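Local coordinates for galactitol 1-phosphate 5-dehydrogenase (Escherichia coli, PDB 4UEJ), which oxidises galactitol 1-phosphate to D-tagatose 6-phosphate with NAD+, as a zinc-containing dehydrogenase that forms homodimers, at residues 27-32 against 118-123; 63-68 against 79-84; 154-159 against 282-287; 231-236 against 252-257; 238-243 against 262-267. All blocks are in the same frame, centred on the assembly; numbering follows the deposited sequence. Where two conformers were deposited one is given.

Contact 1: 27-32 against 118-123; sequences EVRVKI and AEYIVV
The Lys31 chain runs alongside the Tyr120 ring, and both rise from the same face of the sheet. Lys31 CB is 3.6 Å from Tyr120 CE2, and Lys31 CD is 3.8 Å from Tyr120 OH. The lysine has CG anti to the backbone N (chi1 -179°) and is extended beyond it. Three of its methylene groups therefore follow the ring, and the ammonium end leads away. With an alanine in place of Tyr120, these methylenes would probably lose their apolar neighbour and be freer to turn. Arg29 and Val122 share this face, with Arg29 CB 4.0 Å from Val122 CG2. Arg29 NE forms a salt bridge with Asp66. Glu27 and Val122 cross at about a right angle, with Glu27 OE1 3.5 Å from Val122 CG1. Glu27 OE1 accepts from Lys23 N, and its OE2 forms a salt bridge with Lys124.

The two segments are antiparallel neighbours in the mixed sheet of the GroES-like domain of this alcohol dehydrogenase family. Five backbone hydrogen bonds join them, among them Val30 N to Ile121 O at 2.8 Å.

Val28, Val30, Ile121 and Val123 lie on the other face. Val28 CG2 meets Val123 CG2 at 3.9 Å. Ile121 has CG1 anti to its backbone N (chi1 -169°), which turns CG2 to the strand partner. Ile121 CG2 lies 3.9 Å from Ile32 CD1 and also touches Val30. Val128 of strand 128-130 packs on Val28, Val30 and Val123. Beyond the strand pairs, Ile32 N bonds to Glu119 O. A water donates to both Ile32 O and Glu119 O. Ile32 CD1 lies 3.2 Å from Ala118 O, a buried oxygen with no polar partner.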
# COMPACT_ATOMS: atom_id res chain seq x y z
N GLU A 27 23.32 30.22 -9.81
CA GLU A 27 23.47 29.97 -8.38
C GLU A 27 23.20 31.21 -7.53
O GLU A 27 23.23 32.33 -8.03
CB GLU A 27 24.87 29.44 -8.07
CG GLU A 27 25.11 28.05 -8.57
CD GLU A 27 26.52 27.56 -8.31
OE1 GLU A 27 27.43 28.40 -8.16
OE2 GLU A 27 26.71 26.33 -8.23
N VAL A 28 22.91 30.98 -6.25
CA VAL A 28 22.83 32.06 -5.27
C VAL A 28 23.63 31.68 -4.04
O VAL A 28 23.91 30.51 -3.81
CB VAL A 28 21.37 32.34 -4.84
CG1 VAL A 28 20.51 32.70 -6.04
CG2 VAL A 28 20.80 31.13 -4.12
N ARG A 29 24.00 32.68 -3.24
CA ARG A 29 24.60 32.38 -1.95
C ARG A 29 23.66 32.82 -0.85
O ARG A 29 23.10 33.91 -0.90
CB ARG A 29 25.97 33.07 -1.77
CG ARG A 29 26.63 32.71 -0.45
CD ARG A 29 28.12 33.03 -0.42
NE ARG A 29 28.39 34.44 -0.65
CZ ARG A 29 29.15 34.90 -1.64
NH1 ARG A 29 29.72 34.05 -2.49
NH2 ARG A 29 29.34 36.21 -1.79
N VAL A 30 23.48 31.95 0.13
CA VAL A 30 22.59 32.24 1.24
C VAL A 30 23.36 32.41 2.54
O VAL A 30 24.16 31.56 2.92
CB VAL A 30 21.54 31.13 1.42
CG1 VAL A 30 20.59 31.49 2.55
CG2 VAL A 30 20.78 30.90 0.12
N LYS A 31 23.10 33.51 3.24
CA LYS A 31 23.60 33.65 4.60
C LYS A 31 22.57 33.01 5.52
O LYS A 31 21.43 33.48 5.61
CB LYS A 31 23.83 35.12 4.95
CG LYS A 31 24.37 35.33 6.33
CD LYS A 31 24.62 36.81 6.59
CE LYS A 31 24.74 37.11 8.07
NZ LYS A 31 24.98 38.57 8.33
N ILE A 32 22.95 31.92 6.17
CA ILE A 32 22.00 31.09 6.89
C ILE A 32 21.62 31.68 8.25
O ILE A 32 22.49 32.06 9.05
CB ILE A 32 22.56 29.67 7.05
CG1 ILE A 32 22.71 29.03 5.67
CG2 ILE A 32 21.66 28.81 7.92
CD1 ILE A 32 23.37 27.68 5.66
N ALA A 118 25.97 25.70 8.45
CA ALA A 118 27.06 26.56 8.02
C ALA A 118 26.61 28.01 8.01
O ALA A 118 25.42 28.28 7.99
CB ALA A 118 27.54 26.14 6.63
N GLU A 119 27.55 28.95 8.02
CA GLU A 119 27.19 30.36 7.97
C GLU A 119 26.71 30.79 6.59
O GLU A 119 25.81 31.62 6.47
CB GLU A 119 28.37 31.24 8.38
CG GLU A 119 28.73 31.16 9.83
CD GLU A 119 29.85 32.11 10.17
OE1 GLU A 119 29.60 33.34 10.20
OE2 GLU A 119 30.98 31.63 10.38
N TYR A 120 27.32 30.22 5.56
CA TYR A 120 26.94 30.49 4.18
C TYR A 120 26.89 29.22 3.37
O TYR A 120 27.59 28.25 3.65
CB TYR A 120 27.92 31.46 3.51
CG TYR A 120 28.01 32.82 4.15
CD1 TYR A 120 28.85 33.04 5.23
CD2 TYR A 120 27.29 33.90 3.66
CE1 TYR A 120 28.96 34.29 5.82
CE2 TYR A 120 27.39 35.16 4.24
CZ TYR A 120 28.23 35.35 5.32
OH TYR A 120 28.35 36.59 5.92
N ILE A 121 26.05 29.22 2.34
CA ILE A 121 26.03 28.12 1.40
C ILE A 121 25.74 28.63 -0.01
O ILE A 121 25.03 29.61 -0.19
CB ILE A 121 25.00 27.05 1.83
CG1 ILE A 121 25.18 25.77 1.00
CG2 ILE A 121 23.57 27.61 1.76
CD1 ILE A 121 24.27 24.62 1.43
N VAL A 122 26.33 27.98 -1.01
CA VAL A 122 25.99 28.29 -2.39
C VAL A 122 25.13 27.15 -2.95
O VAL A 122 25.47 25.98 -2.80
CB VAL A 122 27.26 28.48 -3.25
CG1 VAL A 122 26.90 28.52 -4.72
CG2 VAL A 122 27.98 29.76 -2.84
N VAL A 123 24.00 27.50 -3.55
CA VAL A 123 23.07 26.52 -4.12
C VAL A 123 22.48 27.05 -5.43
O VAL A 123 22.66 28.22 -5.76
CB VAL A 123 21.90 26.19 -3.15
CG1 VAL A 123 22.42 25.69 -1.81
CG2 VAL A 123 21.01 27.41 -2.95
O HOH W 1 25.18 32.99 8.80

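Contact 2: 63-68 against 79-84; sequences GYIDAV and DAVACV
Gly63 and Val81 form an antiparallel hydrogen-bonded pair, and Tyr64 with Ala80 makes the next, non-hydrogen-bonded one. They belong to a beta hairpin, strands 60-68 and 80-83, in the GroES-like domain. The N-to-C directions of the two short segments make an angle of 107°, well short of antiparallel, and the pairing is short. Past Ile65 the first strand leaves its partner. Asp66 and Ala67 there form a classic beta bulge opposite Arg29.

Three backbone hydrogen bonds hold the pairs. Gly63 N reaches Val81 O at 3.0 Å, and Val81 N returns to Gly63 O at 2.9 Å. Ile65 N donates to Asp79 O at 2.8 Å. The same Asp79 oxygen also takes a CA-H contact from Tyr64 CA, at 3.3 Å.

The apolar contacts fall on two faces. On one, Tyr64 CE1 lies 4.0 Å from Ala80 CB, and Ile137 touches both residues. On the other, Ile65 crosses Val81 at about a right angle. Ile65 is bent at chi2 (-60°), which sets CD1 against both Val81 methyls, at 3.9 Å from CG1. Val28 and Val30 pack on Ile65, and Val128 packs on Val81. The second methyl of Val81, CG2, lies 3.7 Å from Gly63 O.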
# COMPACT_ATOMS: atom_id res chain seq x y z
N GLY A 63 17.38 31.72 5.44
CA GLY A 63 18.38 32.77 5.55
C GLY A 63 18.09 33.84 4.52
O GLY A 63 17.00 33.90 3.96
N TYR A 64 19.09 34.69 4.28
CA TYR A 64 18.94 35.78 3.35
C TYR A 64 19.89 35.62 2.18
O TYR A 64 21.02 35.17 2.36
CB TYR A 64 19.18 37.12 4.04
CG TYR A 64 18.19 37.40 5.14
CD1 TYR A 64 16.96 37.99 4.86
CD2 TYR A 64 18.47 37.06 6.45
CE1 TYR A 64 16.05 38.24 5.87
CE2 TYR A 64 17.57 37.32 7.47
CZ TYR A 64 16.35 37.90 7.16
OH TYR A 64 15.45 38.15 8.17
N ILE A 65 19.42 35.99 1.00
CA ILE A 65 20.29 35.99 -0.17
C ILE A 65 21.44 36.97 0.06
O ILE A 65 21.22 38.16 0.33
CB ILE A 65 19.54 36.36 -1.46
CG1 ILE A 65 18.44 35.33 -1.75
CG2 ILE A 65 20.52 36.48 -2.63
CD1 ILE A 65 18.94 33.92 -1.94
N ASP A 66 22.66 36.45 -0.03
CA ASP A 66 23.87 37.25 0.18
C ASP A 66 24.38 37.77 -1.16
O ASP A 66 24.93 38.87 -1.24
CB ASP A 66 24.95 36.42 0.87
CG ASP A 66 26.24 37.18 1.06
OD1 ASP A 66 26.26 38.10 1.90
OD2 ASP A 66 27.22 36.86 0.37
N ALA A 67 24.19 36.96 -2.20
CA ALA A 67 24.63 37.29 -3.55
C ALA A 67 23.93 36.38 -4.56
O ALA A 67 23.46 35.30 -4.20
CB ALA A 67 26.14 37.16 -3.67
N VAL A 68 23.84 36.83 -5.81
CA VAL A 68 23.23 36.01 -6.85
C VAL A 68 24.10 35.92 -8.10
O VAL A 68 24.88 36.83 -8.39
CB VAL A 68 21.83 36.54 -7.26
CG1 VAL A 68 20.89 36.53 -6.08
CG2 VAL A 68 21.93 37.93 -7.87
N ASP A 79 16.82 39.22 0.22
CA ASP A 79 15.58 38.45 0.14
C ASP A 79 15.64 37.24 1.06
O ASP A 79 16.66 36.56 1.15
CB ASP A 79 15.31 37.99 -1.30
CG ASP A 79 14.94 39.14 -2.22
OD1 ASP A 79 14.69 40.25 -1.70
OD2 ASP A 79 14.90 38.94 -3.45
N ALA A 80 14.53 36.99 1.74
CA ALA A 80 14.42 35.84 2.63
C ALA A 80 14.05 34.60 1.85
O ALA A 80 13.18 34.65 0.99
CB ALA A 80 13.38 36.11 3.70
N VAL A 81 14.73 33.49 2.14
CA VAL A 81 14.46 32.23 1.46
C VAL A 81 14.51 31.04 2.41
O VAL A 81 15.15 31.10 3.46
CB VAL A 81 15.47 31.96 0.31
CG1 VAL A 81 15.30 32.99 -0.80
CG2 VAL A 81 16.89 31.97 0.84
N ALA A 82 13.80 29.98 2.05
CA ALA A 82 14.02 28.66 2.64
C ALA A 82 14.73 27.81 1.61
O ALA A 82 14.57 28.03 0.43
CB ALA A 82 12.71 28.01 3.04
N CYS A 83 15.51 26.84 2.07
CA CYS A 83 16.15 25.92 1.15
C CYS A 83 15.19 24.84 0.65
O CYS A 83 14.43 24.27 1.43
CB CYS A 83 17.34 25.26 1.83
SG CYS A 83 18.18 24.05 0.81
N VAL A 84 15.24 24.60 -0.66
CA VAL A 84 14.59 23.46 -1.30
C VAL A 84 15.71 22.48 -1.58
O VAL A 84 16.46 22.66 -2.54
CB VAL A 84 13.87 23.87 -2.59
CG1 VAL A 84 13.15 22.67 -3.22
CG2 VAL A 84 12.90 25.00 -2.33

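Contact 3: 154-159 against 282-287; sequences HLAQGC and TVIGSW
Leu155 and Ala156 pack against Ile284 with no hydrogen bond between the two segments. Ile284 forks to meet both. Its CG2 stands anti to the backbone N and touches Leu155 CB at 3.6 Å. Its other branch extends to CD1, 3.9 Å from Ala156 CB. Leu155 reaches further along the strand. Its chain is extended at chi2 (177°), which puts CD1 3.4 Å from Gly285 O and 3.6 Å from Ser286 OG.

The next shell fixes these groups. Helix 143-155 ends here in a Schellman motif, with Gln157 at positive phi as the C-prime residue. Gln157 N bonds to His154 O at 3.0 Å, and Gly158 N bonds to Phe153 O. The backbone angles of Gly158 call for glycine. Ala156 O accepts a hydrogen bond from Gln255 NE2, and Ser286 also touches His151 and Ala152.

Strand 282-285 is the last strand of the six-stranded parallel sheet within this chain, a Rossmann-type domain. Val283 pairs antiparallel with a strand of the second subunit, and the sheet runs on across the dimer interface. Leu155 also touches Glu280 of that subunit. The end of helix 143-155 thus lies over one face of strand 282-285, with strand 255-258 alongside in the sheet.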
# COMPACT_ATOMS: atom_id res chain seq x y z
N HIS A 154 -1.14 15.05 0.20
CA HIS A 154 -1.37 15.22 -1.23
C HIS A 154 -1.48 13.88 -1.94
O HIS A 154 -2.38 13.68 -2.77
CB HIS A 154 -0.24 16.04 -1.85
CG HIS A 154 -0.38 16.25 -3.33
ND1 HIS A 154 0.70 16.47 -4.16
CD2 HIS A 154 -1.48 16.28 -4.12
CE1 HIS A 154 0.27 16.61 -5.40
NE2 HIS A 154 -1.05 16.50 -5.41
N LEU A 155 -0.60 12.95 -1.61
CA LEU A 155 -0.65 11.62 -2.24
C LEU A 155 -1.93 10.89 -1.88
O LEU A 155 -2.40 10.07 -2.65
CB LEU A 155 0.54 10.77 -1.83
CG LEU A 155 1.90 11.24 -2.38
CD1 LEU A 155 2.99 10.34 -1.83
CD2 LEU A 155 1.90 11.23 -3.89
N ALA A 156 -2.49 11.21 -0.72
CA ALA A 156 -3.72 10.59 -0.25
C ALA A 156 -4.98 11.32 -0.72
O ALA A 156 -6.08 10.98 -0.29
CB ALA A 156 -3.72 10.51 1.27
N GLN A 157 -4.80 12.30 -1.59
CA GLN A 157 -5.89 13.11 -2.14
C GLN A 157 -6.57 13.93 -1.03
O GLN A 157 -7.77 14.16 -1.05
CB GLN A 157 -6.92 12.25 -2.87
CG GLN A 157 -6.43 11.68 -4.21
CD GLN A 157 -5.39 10.58 -4.04
OE1 GLN A 157 -5.58 9.63 -3.27
NE2 GLN A 157 -4.29 10.70 -4.78
N GLY A 158 -5.77 14.37 -0.06
CA GLY A 158 -6.22 15.32 0.94
C GLY A 158 -6.67 14.70 2.24
O GLY A 158 -6.85 13.49 2.33
N CYS A 159 -6.86 15.53 3.27
CA CYS A 159 -7.29 15.00 4.56
C CYS A 159 -8.65 15.53 4.96
O CYS A 159 -9.14 15.23 6.05
CB CYS A 159 -6.25 15.32 5.64
SG CYS A 159 -5.96 17.06 5.89
N THR A 282 -5.24 0.88 1.59
CA THR A 282 -4.39 1.45 0.55
C THR A 282 -3.16 1.98 1.25
O THR A 282 -3.25 2.89 2.07
CB THR A 282 -5.07 2.57 -0.20
OG1 THR A 282 -6.24 2.07 -0.85
CG2 THR A 282 -4.13 3.14 -1.23
N VAL A 283 -2.01 1.40 0.93
CA VAL A 283 -0.76 1.79 1.56
C VAL A 283 -0.02 2.65 0.54
O VAL A 283 0.21 2.22 -0.59
CB VAL A 283 0.07 0.56 1.97
CG1 VAL A 283 1.39 0.99 2.60
CG2 VAL A 283 -0.71 -0.30 2.95
N ILE A 284 0.32 3.86 0.95
CA ILE A 284 0.84 4.90 0.07
C ILE A 284 2.26 5.21 0.47
O ILE A 284 2.50 5.74 1.55
CB ILE A 284 -0.03 6.17 0.18
CG1 ILE A 284 -1.48 5.87 -0.21
CG2 ILE A 284 0.55 7.34 -0.62
CD1 ILE A 284 -2.48 6.92 0.26
N GLY A 285 3.22 4.86 -0.38
CA GLY A 285 4.59 5.22 -0.09
C GLY A 285 4.76 6.69 -0.39
O GLY A 285 4.31 7.18 -1.44
N SER A 286 5.39 7.40 0.54
CA SER A 286 5.61 8.82 0.36
C SER A 286 7.11 9.05 0.42
O SER A 286 7.81 8.48 1.26
CB SER A 286 4.87 9.65 1.42
OG SER A 286 4.94 11.03 1.10
N TRP A 287 7.62 9.84 -0.51
CA TRP A 287 9.06 10.05 -0.53
C TRP A 287 9.32 11.49 -0.80
O TRP A 287 8.84 12.06 -1.79
CB TRP A 287 9.75 9.17 -1.58
CG TRP A 287 11.25 9.20 -1.47
CD1 TRP A 287 12.14 9.59 -2.43
CD2 TRP A 287 12.03 8.85 -0.32
NE1 TRP A 287 13.43 9.48 -1.95
CE2 TRP A 287 13.39 9.04 -0.65
CE3 TRP A 287 11.71 8.39 0.97
CZ2 TRP A 287 14.42 8.78 0.24
CZ3 TRP A 287 12.73 8.14 1.85
CH2 TRP A 287 14.08 8.33 1.49

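Contact 4: 231-236 against 252-257; sequences QLILET and PHAQLA
Leu232 meets Gln255 through its CD1 methyl. A chi1 of 168° and a chi2 of 59° swing that methyl across to Gln255 CB, at 3.8 Å. Ile233 has CG1 anti to its carbonyl carbon (chi1 -52°), which puts CG2 near the side chain of Leu256. With the chain extended beyond CG1, Ile233 CD1 comes to 4.4 Å from Ala254 CB. Leu256 was modelled in two conformers, so the detail of its contact with Ile233 is doubtful. Leu234 CD1 lies 4.1 Å from Ala257 CB. Gln231 OE1 lies 3.7 Å from Ala254 CB and accepts from Gly251 N.

The backbones pair in parallel through four hydrogen bonds. Ile233 is gripped twice, by Ile233 N to Gln255 O and by Ala257 N to Ile233 O, both at 2.7 Å. Gln255 N to Gln231 O and Glu235 N to Ala257 O complete the set. One water links Gln231 N to Pro252 O. Another donates to Gln231 O and to Gln255 OE1, at 2.8 Å from the latter. Gln255 OE1 also accepts from Lys162 NZ.

The Glu235 carboxylate leads away from 252-257. It bonds to Gly238 N and Thr242 OG1, tying the strand end to the start of helix 240-249. The contact closes the beta-alpha-beta unit of strand 231-235, helix 240-249 and strand 255-258 in the Rossmann-type sheet. That helix packs on Ile233 and Leu256. Helix 143-155 covers Leu232 and Leu234 on the other face, and strand 163-167 is the next neighbour of strand 231-235.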
# COMPACT_ATOMS: atom_id res chain seq x y z
N GLN A 231 -10.35 6.73 7.31
CA GLN A 231 -9.10 6.99 7.99
C GLN A 231 -7.97 7.28 7.04
O GLN A 231 -7.87 6.71 5.96
CB GLN A 231 -8.70 5.82 8.87
CG GLN A 231 -9.50 5.71 10.13
CD GLN A 231 -9.08 4.53 10.97
OE1 GLN A 231 -8.29 3.70 10.53
NE2 GLN A 231 -9.61 4.45 12.18
N LEU A 232 -7.10 8.18 7.47
CA LEU A 232 -5.82 8.43 6.83
C LEU A 232 -4.79 8.39 7.93
O LEU A 232 -4.78 9.25 8.83
CB LEU A 232 -5.83 9.78 6.11
CG LEU A 232 -4.48 10.30 5.64
CD1 LEU A 232 -3.87 9.28 4.69
CD2 LEU A 232 -4.66 11.66 4.95
N ILE A 233 -3.95 7.36 7.89
CA ILE A 233 -2.96 7.12 8.91
C ILE A 233 -1.59 7.50 8.36
O ILE A 233 -1.19 7.02 7.29
CB ILE A 233 -2.98 5.65 9.35
CG1 ILE A 233 -4.40 5.21 9.73
CG2 ILE A 233 -1.98 5.41 10.45
CD1 ILE A 233 -4.52 3.72 10.04
N LEU A 234 -0.88 8.38 9.04
CA LEU A 234 0.48 8.69 8.62
C LEU A 234 1.45 8.05 9.58
O LEU A 234 1.46 8.36 10.78
CB LEU A 234 0.73 10.20 8.59
CG LEU A 234 0.48 10.95 7.29
CD1 LEU A 234 -0.99 10.86 6.92
CD2 LEU A 234 0.96 12.39 7.44
N GLU A 235 2.28 7.16 9.07
CA GLU A 235 3.33 6.52 9.84
C GLU A 235 4.57 7.39 9.72
O GLU A 235 5.22 7.40 8.67
CB GLU A 235 3.60 5.10 9.32
CG GLU A 235 4.20 4.18 10.37
CD GLU A 235 5.46 4.76 10.97
OE1 GLU A 235 6.46 4.92 10.24
OE2 GLU A 235 5.43 5.12 12.16
N THR A 236 4.92 8.10 10.80
CA THR A 236 6.08 8.99 10.76
C THR A 236 7.24 8.51 11.62
O THR A 236 8.34 9.07 11.55
CB THR A 236 5.71 10.43 11.20
OG1 THR A 236 5.49 10.47 12.62
CG2 THR A 236 4.44 10.88 10.49
N PRO A 252 -11.75 0.03 8.13
CA PRO A 252 -12.02 -0.47 6.77
C PRO A 252 -11.63 0.55 5.70
O PRO A 252 -11.94 1.73 5.81
CB PRO A 252 -13.53 -0.73 6.78
CG PRO A 252 -14.05 -0.02 7.99
CD PRO A 252 -12.94 0.05 8.98
N HIS A 253 -10.92 0.06 4.69
CA HIS A 253 -10.42 0.86 3.57
C HIS A 253 -9.61 2.09 3.99
O HIS A 253 -9.57 3.08 3.26
CB HIS A 253 -11.58 1.31 2.68
CG HIS A 253 -12.25 0.18 1.96
ND1 HIS A 253 -12.21 0.05 0.59
CD2 HIS A 253 -12.96 -0.88 2.42
CE1 HIS A 253 -12.87 -1.03 0.23
NE2 HIS A 253 -13.34 -1.61 1.32
N ALA A 254 -8.93 2.01 5.14
CA ALA A 254 -8.08 3.11 5.57
C ALA A 254 -6.99 3.34 4.56
O ALA A 254 -6.57 2.41 3.86
CB ALA A 254 -7.48 2.86 6.97
N GLN A 255 -6.58 4.60 4.46
CA GLN A 255 -5.37 4.95 3.75
C GLN A 255 -4.22 5.00 4.74
O GLN A 255 -4.32 5.62 5.80
CB GLN A 255 -5.50 6.31 3.06
CG GLN A 255 -6.45 6.34 1.89
CD GLN A 255 -6.70 7.75 1.45
OE1 GLN A 255 -7.20 8.58 2.22
NE2 GLN A 255 -6.32 8.06 0.22
N LEU A 256 -3.12 4.35 4.40
CA LEU A 256 -1.95 4.35 5.27
C LEU A 256 -0.73 4.89 4.54
O LEU A 256 -0.13 4.19 3.72
CB LEU A 256 -1.67 2.94 5.81
CG LEU A 256 -0.32 2.67 6.48
CD1 LEU A 256 -0.02 3.69 7.58
CD2 LEU A 256 -0.32 1.26 7.04
N ALA A 257 -0.38 6.12 4.87
CA ALA A 257 0.75 6.80 4.23
C ALA A 257 2.02 6.58 5.01
O ALA A 257 2.11 6.89 6.21
CB ALA A 257 0.48 8.28 4.08
O HOH W 2 -10.92 3.89 7.31
O HOH W 3 -9.30 7.66 3.84

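Contact 5: 238-243 against 262-267; sequences GVPQTV and LHQDLH. With ZN (zinc ion), chain E.
Pro240 sets its ring against Asp265 O and the side chains of Gln264 and Leu266. Its CG is 3.3 Å from Asp265 O, and its CB is 4.0 Å from Leu266 CD1. Gln264 crosses the proline at about a right angle, with OE1 4.0 Å from Pro240 CD. The His267 ring binds zinc through ND1, at 2.0 Å. A water and ND1 of His267 of the second subunit bind the same ion. The two imidazole planes stand at about 85°. His267 NE2 bonds to Asp265 of the second subunit, which steadies the ring.

Leu262 packs between Gly238 and Val243. Its CD1 meets Gly238 C at 3.3 Å and Val243 CG2 at 3.9 Å. Val243 CG1 touches Leu266 CD2 at 3.8 Å. An alanine at Leu262 is likely to open a gap beside Gly238 and Val243, and to leave Phe273 of the second subunit short of an apolar contact.

Direct contact between the segments is mostly apolar. A water joins them, donating to Gly238 O and accepting from His263 N. This zinc is neither the catalytic nor the four-cysteine one. With the histidine–aspartate pairs it links the subunits in this crystal; a role in solution is not established.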
# COMPACT_ATOMS: atom_id res chain seq x y z
N GLY A 238 8.83 5.52 11.63
CA GLY A 238 9.84 4.75 10.91
C GLY A 238 10.48 3.63 11.70
O GLY A 238 11.68 3.40 11.62
N VAL A 239 9.68 2.90 12.47
CA VAL A 239 10.16 1.70 13.13
C VAL A 239 9.18 0.58 12.84
O VAL A 239 8.00 0.84 12.61
CB VAL A 239 10.33 1.90 14.65
CG1 VAL A 239 11.37 2.97 14.94
CG2 VAL A 239 9.01 2.27 15.28
N PRO A 240 9.66 -0.68 12.83
CA PRO A 240 8.78 -1.79 12.46
C PRO A 240 7.52 -1.85 13.30
O PRO A 240 6.45 -2.10 12.76
CB PRO A 240 9.65 -3.02 12.68
CG PRO A 240 11.04 -2.53 12.51
CD PRO A 240 11.04 -1.14 13.10
N GLN A 241 7.63 -1.59 14.60
CA GLN A 241 6.49 -1.73 15.49
C GLN A 241 5.36 -0.78 15.11
O GLN A 241 4.19 -1.10 15.28
CB GLN A 241 6.90 -1.48 16.95
CG GLN A 241 7.96 -2.44 17.48
CD GLN A 241 9.38 -1.92 17.29
OE1 GLN A 241 9.66 -1.20 16.34
NE2 GLN A 241 10.27 -2.29 18.21
N THR A 242 5.69 0.39 14.58
CA THR A 242 4.63 1.36 14.28
C THR A 242 3.99 1.09 12.92
O THR A 242 2.81 1.36 12.76
CB THR A 242 5.12 2.82 14.33
OG1 THR A 242 6.24 3.01 13.44
CG2 THR A 242 5.53 3.21 15.75
N VAL A 243 4.74 0.55 11.96
CA VAL A 243 4.15 0.10 10.70
C VAL A 243 3.16 -1.02 10.97
O VAL A 243 2.03 -1.01 10.48
CB VAL A 243 5.20 -0.40 9.68
CG1 VAL A 243 4.52 -0.87 8.40
CG2 VAL A 243 6.22 0.67 9.38
N LEU A 262 12.49 2.84 7.37
CA LEU A 262 12.90 1.85 8.36
C LEU A 262 14.40 1.58 8.31
O LEU A 262 15.01 1.61 7.25
CB LEU A 262 12.14 0.53 8.14
CG LEU A 262 10.91 0.23 9.00
CD1 LEU A 262 10.04 1.44 9.22
CD2 LEU A 262 10.12 -0.90 8.34
N HIS A 263 14.98 1.31 9.48
CA HIS A 263 16.39 0.97 9.55
C HIS A 263 16.55 -0.44 10.11
O HIS A 263 17.67 -0.94 10.26
CB HIS A 263 17.14 2.01 10.38
CG HIS A 263 17.12 3.38 9.76
ND1 HIS A 263 18.18 3.89 9.04
CD2 HIS A 263 16.16 4.33 9.73
CE1 HIS A 263 17.88 5.10 8.60
NE2 HIS A 263 16.65 5.39 9.01
N GLN A 264 15.43 -1.07 10.42
CA GLN A 264 15.41 -2.49 10.73
C GLN A 264 14.41 -3.18 9.82
O GLN A 264 13.52 -2.53 9.27
CB GLN A 264 15.05 -2.73 12.19
CG GLN A 264 15.85 -1.89 13.17
CD GLN A 264 15.49 -2.21 14.60
OE1 GLN A 264 14.34 -2.52 14.91
NE2 GLN A 264 16.49 -2.16 15.49
N ASP A 265 14.55 -4.50 9.66
CA ASP A 265 13.63 -5.28 8.86
C ASP A 265 12.22 -5.23 9.41
O ASP A 265 12.00 -5.03 10.61
CB ASP A 265 14.09 -6.74 8.78
CG ASP A 265 15.36 -6.92 7.98
OD1 ASP A 265 15.93 -5.90 7.52
OD2 ASP A 265 15.79 -8.08 7.81
N LEU A 266 11.25 -5.46 8.54
CA LEU A 266 9.86 -5.54 8.94
C LEU A 266 9.40 -6.98 8.84
O LEU A 266 9.38 -7.52 7.75
CB LEU A 266 8.99 -4.63 8.07
CG LEU A 266 7.49 -4.63 8.33
CD1 LEU A 266 7.19 -4.15 9.75
CD2 LEU A 266 6.77 -3.77 7.31
N HIS A 267 9.05 -7.60 9.96
CA HIS A 267 8.46 -8.92 9.93
C HIS A 267 6.97 -8.79 10.21
O HIS A 267 6.57 -8.37 11.29
CB HIS A 267 9.11 -9.87 10.95
CG HIS A 267 8.56 -11.26 10.93
ND1 HIS A 267 9.32 -12.36 10.58
CD2 HIS A 267 7.33 -11.74 11.21
CE1 HIS A 267 8.58 -13.45 10.65
NE2 HIS A 267 7.36 -13.10 11.03
ZN ZN E . 11.26 -12.58 10.16
O HOH W 4 13.58 1.38 11.95
O HOH W 5 12.30 -12.45 12.13

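Contacts 1 and 2 share the mixed sheet of the GroES-like domain, where strands 27-36 and 60-68 are neighbours. Their centres lie about 7 Å apart, and Lys31 N probably bonds to Tyr64 O. Contact 2 falls within the span that contact 1 encloses along the chain. Contacts 3, 4 and 5 follow in the Rossmann-type part, which binds the coenzyme in this family. Contacts 3 and 4, centres about 8 Å apart, share the parallel sheet through adjacent strands 255-258 and 282-285. The centres of contacts 4 and 5 are about 16 Å apart, and their segments alternate in sequence around helix 240-249. Contacts 3, 4 and 5 touch the second subunit. The centres of contacts 1 and 4 are about 38 Å apart, consistent with separate catalytic and coenzyme-binding domains.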